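PDB 6VOQ: aldolase from Klebsiella pneumoniae, which belongs to the class II aldolase and adducin family and binds a zinc ion. Local coordinates for residues Asn154-Ala159 against Val164-Ser169; Cys89-His94 against Arg171-Asn176. All blocks are in the same frame, centred on the assembly; numbering follows the deposited sequence.

Contact 1 of 2, residues Asn154-Ala159 against Val164-Ser169; sequences NAFLLA and VVTGSS
A beta hairpin inside the central mixed sheet of the class II aldolase fold brings strand 162-167 back against strand 155-158, and the ladder between A155-F156 and V164-V165 is a compact example of antiparallel pairing. F156 and V164 form the hydrogen-bonded pair: F156 N donates to V164 O at 2.8 Å, and V164 N returns a bond to F156 O, also 2.8 Å. A155 and V165 make the neighbouring non-hydrogen-bonded pair, CA to CA 4.3 Å, and both point to the sheet face covered by helix 170-190, where each touches L180. On the other face, V164 is the residue most covered by its partner strand. Its two methyls divide the work: CG1, anti to the backbone N (chi1 173°), lies 3.9 Å from CD2 of the F156 ring, while CG2 meets L158 CD1 at 4.0 Å. V82 and F78 of helix 76-83 and L146 and L149 of helix 140-149 close over this apolar group. Beyond the ladder, a water donates to both N154 O and T166 O, and N154 O is also gripped twice by T166. T166 N donates to N154 O at 2.9 Å. The second grip is the hydroxyl: T166 OG1, placed between its own backbone N and carbonyl carbon (chi1 78°), donates to N154 O at 2.7 Å, tilted 16° from the carbonyl plane.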
loop_
_atom_site.group_PDB
_atom_site.type_symbol
_atom_site.label_atom_id
_atom_site.label_comp_id
_atom_site.label_asym_id
_atom_site.label_seq_id
_atom_site.Cartn_x
_atom_site.Cartn_y
_atom_site.Cartn_z
ATOM N N ASN A 154 -23.505 -9.255 13.061
ATOM C CA ASN A 154 -23.520 -8.302 11.963
ATOM C C ASN A 154 -22.404 -8.522 10.955
ATOM O O ASN A 154 -22.395 -7.857 9.913
ATOM C CB ASN A 154 -23.444 -6.887 12.519
ATOM C CG ASN A 154 -24.494 -6.644 13.562
ATOM O OD1 ASN A 154 -25.648 -7.042 13.391
ATOM N ND2 ASN A 154 -24.109 -6.013 14.658
ATOM N N ALA A 155 -21.477 -9.431 11.234
ATOM C CA ALA A 155 -20.418 -9.775 10.302
ATOM C C ALA A 155 -20.010 -11.216 10.572
ATOM O O ALA A 155 -20.300 -11.774 11.632
ATOM C CB ALA A 155 -19.226 -8.822 10.428
ATOM N N PHE A 156 -19.358 -11.827 9.587
ATOM C CA PHE A 156 -19.073 -13.254 9.603
ATOM C C PHE A 156 -17.753 -13.507 8.899
ATOM O O PHE A 156 -17.465 -12.894 7.867
ATOM C CB PHE A 156 -20.170 -14.077 8.902
ATOM C CG PHE A 156 -21.557 -13.567 9.128
ATOM C CD1 PHE A 156 -22.273 -13.960 10.242
ATOM C CD2 PHE A 156 -22.156 -12.709 8.214
ATOM C CE1 PHE A 156 -23.558 -13.499 10.456
ATOM C CE2 PHE A 156 -23.432 -12.241 8.426
ATOM C CZ PHE A 156 -24.136 -12.637 9.548
ATOM N N LEU A 157 -16.962 -14.425 9.437
ATOM C CA LEU A 157 -15.704 -14.800 8.807
ATOM C C LEU A 157 -15.870 -16.204 8.246
ATOM O O LEU A 157 -16.037 -17.165 9.008
ATOM C CB LEU A 157 -14.545 -14.712 9.790
ATOM C CG LEU A 157 -13.125 -14.831 9.233
ATOM C CD1 LEU A 157 -12.863 -13.796 8.164
ATOM C CD2 LEU A 157 -12.110 -14.686 10.346
ATOM N N LEU A 158 -15.855 -16.308 6.915
ATOM C CA LEU A 158 -15.845 -17.598 6.236
ATOM C C LEU A 158 -14.424 -18.144 6.244
ATOM O O LEU A 158 -13.521 -17.539 5.657
ATOM C CB LEU A 158 -16.347 -17.460 4.801
ATOM C CG LEU A 158 -17.673 -16.757 4.553
ATOM C CD1 LEU A 158 -17.988 -16.850 3.072
ATOM C CD2 LEU A 158 -18.786 -17.375 5.363
ATOM N N ALA A 159 -14.222 -19.262 6.932
ATOM C CA ALA A 159 -12.888 -19.828 7.059
ATOM C C ALA A 159 -12.297 -20.105 5.682
ATOM O O ALA A 159 -13.013 -20.481 4.753
ATOM C CB ALA A 159 -12.944 -21.108 7.889
ATOM N N VAL A 164 -17.694 -11.428 5.467
ATOM C CA VAL A 164 -19.010 -11.043 4.979
ATOM C C VAL A 164 -19.554 -10.072 6.017
ATOM O O VAL A 164 -19.750 -10.455 7.177
ATOM C CB VAL A 164 -19.946 -12.249 4.808
ATOM C CG1 VAL A 164 -21.362 -11.780 4.458
ATOM C CG2 VAL A 164 -19.406 -13.196 3.750
ATOM N N VAL A 165 -19.780 -8.817 5.620
ATOM C CA VAL A 165 -20.034 -7.730 6.565
ATOM C C VAL A 165 -21.339 -7.029 6.209
ATOM O O VAL A 165 -21.517 -6.581 5.066
ATOM C CB VAL A 165 -18.860 -6.738 6.579
ATOM C CG1 VAL A 165 -19.025 -5.732 7.687
ATOM C CG2 VAL A 165 -17.538 -7.507 6.722
ATOM N N THR A 166 -22.239 -6.912 7.190
ATOM C CA THR A 166 -23.522 -6.247 6.973
ATOM C C THR A 166 -23.472 -4.801 7.448
ATOM O O THR A 166 -22.536 -4.361 8.119
ATOM C CB THR A 166 -24.677 -6.960 7.687
ATOM O OG1 THR A 166 -24.645 -6.632 9.079
ATOM C CG2 THR A 166 -24.606 -8.476 7.500
ATOM N N GLY A 167 -24.509 -4.062 7.083
ATOM C CA GLY A 167 -24.641 -2.687 7.512
ATOM C C GLY A 167 -26.026 -2.168 7.204
ATOM O O GLY A 167 -26.802 -2.799 6.476
ATOM N N SER A 168 -26.328 -1.000 7.777
ATOM C CA SER A 168 -27.605 -0.333 7.548
ATOM C C SER A 168 -27.638 0.411 6.223
ATOM O O SER A 168 -28.701 0.907 5.835
ATOM C CB SER A 168 -27.906 0.640 8.691
ATOM O OG SER A 168 -26.845 1.568 8.864
ATOM N N SER A 169 -26.496 0.517 5.551
ATOM C CA SER A 169 -26.391 1.031 4.196
ATOM C C SER A 169 -25.127 0.438 3.591
ATOM O O SER A 169 -24.349 -0.227 4.279
ATOM C CB SER A 169 -26.367 2.562 4.185
ATOM O OG SER A 169 -25.133 3.053 4.673
HETATM O O HOH W 1 -21.197 -5.095 10.545
#

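Contact 2 of 2, residues Cys89-His94 against Arg171-Asn176; sequences CKAIVH and REATNN. With ZN (zinc ion), chain B.
A173, V93 and A91 carry most of the contact between strand 91-94 and the first turns of helix 170-190, a case of a helix laid on a sheet through small side chains. The A173 methyl points at the strand and sits over its backbone and side chains at once, with CB 3.8 Å from A91 O and 4.0 Å from V93 CG2. A91 CB lies 4.4 Å from A173 CB. The axes of strand 91-94 and helix segment 171-176 approach to 7.3 Å, crossing at -37°, consistent with alanine on both sides. V93 turns CG2, set beside its backbone N (chi1 163°), to the next helical residue, 3.6 Å from T174 OG1, the side chains meeting at about a right angle. The hydroxyl is hydrogen-bonded to L170 O, and V93 CG2 packs against its oxygen. No hydrogen bond joins the two segments. The strand ends at H94, whose NE2 binds the zinc ion at 2.2 Å together with E75, H96 and H161, while its ND1 is hydrogen-bonded to P163 O. Within the sheet, strand 91-94 runs between strands 30-34 and 162-167; helix 170-190 covers the face bearing A91 and V93, and helix 76-83 packs on I92 from the other face.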
loop_
_atom_site.group_PDB
_atom_site.type_symbol
_atom_site.label_atom_id
_atom_site.label_comp_id
_atom_site.label_asym_id
_atom_site.label_seq_id
_atom_site.Cartn_x
_atom_site.Cartn_y
_atom_site.Cartn_z
ATOM N N CYS A 89 -30.407 -5.721 8.226
ATOM C CA CYS A 89 -29.338 -5.755 7.239
ATOM C C CYS A 89 -29.854 -5.171 5.930
ATOM O O CYS A 89 -30.755 -5.735 5.310
ATOM C CB CYS A 89 -28.848 -7.187 7.056
ATOM S SG CYS A 89 -27.654 -7.369 5.737
ATOM N N LYS A 90 -29.289 -4.038 5.514
ATOM C CA LYS A 90 -29.691 -3.375 4.285
ATOM C C LYS A 90 -28.631 -3.433 3.198
ATOM O O LYS A 90 -28.904 -3.012 2.066
ATOM C CB LYS A 90 -30.043 -1.904 4.564
ATOM C CG LYS A 90 -31.039 -1.697 5.691
ATOM C CD LYS A 90 -32.382 -2.338 5.372
ATOM C CE LYS A 90 -33.400 -2.062 6.472
ATOM N NZ LYS A 90 -34.759 -2.610 6.168
ATOM N N ALA A 91 -27.440 -3.935 3.510
ATOM C CA ALA A 91 -26.327 -3.966 2.579
ATOM C C ALA A 91 -25.278 -4.908 3.131
ATOM O O ALA A 91 -25.088 -5.008 4.347
ATOM C CB ALA A 91 -25.723 -2.578 2.343
ATOM N N ILE A 92 -24.603 -5.597 2.213
ATOM C CA ILE A 92 -23.596 -6.590 2.540
ATOM C C ILE A 92 -22.375 -6.325 1.681
ATOM O O ILE A 92 -22.493 -6.130 0.465
ATOM C CB ILE A 92 -24.097 -8.028 2.317
ATOM C CG1 ILE A 92 -25.168 -8.397 3.331
ATOM C CG2 ILE A 92 -22.945 -9.014 2.420
ATOM C CD1 ILE A 92 -25.609 -9.845 3.187
ATOM N N VAL A 93 -21.209 -6.316 2.315
ATOM C CA VAL A 93 -19.929 -6.207 1.638
ATOM C C VAL A 93 -19.208 -7.525 1.852
ATOM O O VAL A 93 -19.003 -7.952 2.993
ATOM C CB VAL A 93 -19.109 -5.022 2.171
ATOM C CG1 VAL A 93 -17.629 -5.140 1.774
ATOM C CG2 VAL A 93 -19.699 -3.726 1.663
ATOM N N HIS A 94 -18.875 -8.199 0.763
ATOM C CA HIS A 94 -18.060 -9.399 0.830
ATOM C C HIS A 94 -16.763 -9.142 0.083
ATOM O O HIS A 94 -16.781 -8.774 -1.095
ATOM C CB HIS A 94 -18.771 -10.605 0.240
ATOM C CG HIS A 94 -17.872 -11.789 0.087
ATOM N ND1 HIS A 94 -17.193 -12.345 1.152
ATOM C CD2 HIS A 94 -17.508 -12.500 -1.004
ATOM C CE1 HIS A 94 -16.468 -13.363 0.724
ATOM N NE2 HIS A 94 -16.641 -13.477 -0.580
ATOM N N ARG A 171 -22.558 2.218 2.472
ATOM C CA ARG A 171 -21.402 2.923 3.013
ATOM C C ARG A 171 -21.110 2.490 4.444
ATOM O O ARG A 171 -19.945 2.400 4.843
ATOM C CB ARG A 171 -21.603 4.438 2.947
ATOM C CG ARG A 171 -20.369 5.214 3.414
ATOM C CD ARG A 171 -20.289 6.603 2.803
ATOM N NE ARG A 171 -20.109 6.583 1.352
ATOM C CZ ARG A 171 -18.961 6.295 0.744
ATOM N NH1 ARG A 171 -17.882 5.986 1.461
ATOM N NH2 ARG A 171 -18.892 6.311 -0.583
ATOM N N GLU A 172 -22.151 2.226 5.236
ATOM C CA GLU A 172 -21.931 1.791 6.609
ATOM C C GLU A 172 -21.348 0.384 6.646
ATOM O O GLU A 172 -20.466 0.091 7.464
ATOM C CB GLU A 172 -23.236 1.867 7.396
ATOM C CG GLU A 172 -23.046 2.056 8.898
ATOM C CD GLU A 172 -23.637 0.912 9.723
ATOM O OE1 GLU A 172 -24.337 0.047 9.152
ATOM O OE2 GLU A 172 -23.396 0.879 10.950
ATOM N N ALA A 173 -21.817 -0.497 5.761
ATOM C CA ALA A 173 -21.226 -1.827 5.664
ATOM C C ALA A 173 -19.781 -1.745 5.188
ATOM O O ALA A 173 -18.922 -2.504 5.652
ATOM C CB ALA A 173 -22.064 -2.708 4.734
ATOM N N THR A 174 -19.486 -0.811 4.281
ATOM C CA THR A 174 -18.109 -0.629 3.839
ATOM C C THR A 174 -17.233 -0.104 4.970
ATOM O O THR A 174 -16.090 -0.545 5.136
ATOM C CB THR A 174 -18.071 0.323 2.656
ATOM O OG1 THR A 174 -18.944 -0.175 1.636
ATOM C CG2 THR A 174 -16.666 0.433 2.123
ATOM N N ASN A 175 -17.753 0.839 5.756
ATOM C CA ASN A 175 -17.009 1.336 6.908
ATOM C C ASN A 175 -16.802 0.238 7.943
ATOM O O ASN A 175 -15.712 0.111 8.508
ATOM C CB ASN A 175 -17.732 2.532 7.534
ATOM C CG ASN A 175 -17.697 3.773 6.655
ATOM O OD1 ASN A 175 -16.949 3.843 5.676
ATOM N ND2 ASN A 175 -18.513 4.767 7.005
ATOM N N ASN A 176 -17.835 -0.571 8.202
ATOM C CA ASN A 176 -17.664 -1.731 9.077
ATOM C C ASN A 176 -16.596 -2.676 8.550
ATOM O O ASN A 176 -15.774 -3.182 9.319
ATOM C CB ASN A 176 -18.980 -2.487 9.222
ATOM C CG ASN A 176 -20.020 -1.684 9.936
ATOM O OD1 ASN A 176 -19.705 -0.706 10.611
ATOM N ND2 ASN A 176 -21.272 -2.094 9.807
HETATM ZN ZN ZN B . -15.642 -14.925 -1.859
#

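How the contacts relate
Contacts 1 and 2 show how one sheet can be built from both local and distant pieces of chain. Their centres lie about 7 Å apart, and strand 162-167 is shared ground: it pairs with 155-158 on one edge and with 91-94 on the other, where V93 N and V165 O (2.8 Å) and K90 N and G167 O (2.9 Å) probably form hydrogen bonds. Segment 89-94 comes first, then the hairpin, then 171-176, nesting contact 1 in the loop closed by contact 2. After strand 162-167, S168 and S169 lead into helix 170-190, which covers one face; H94 and L158 on the other lie by the zinc site, so both contacts back the metal-bearing side.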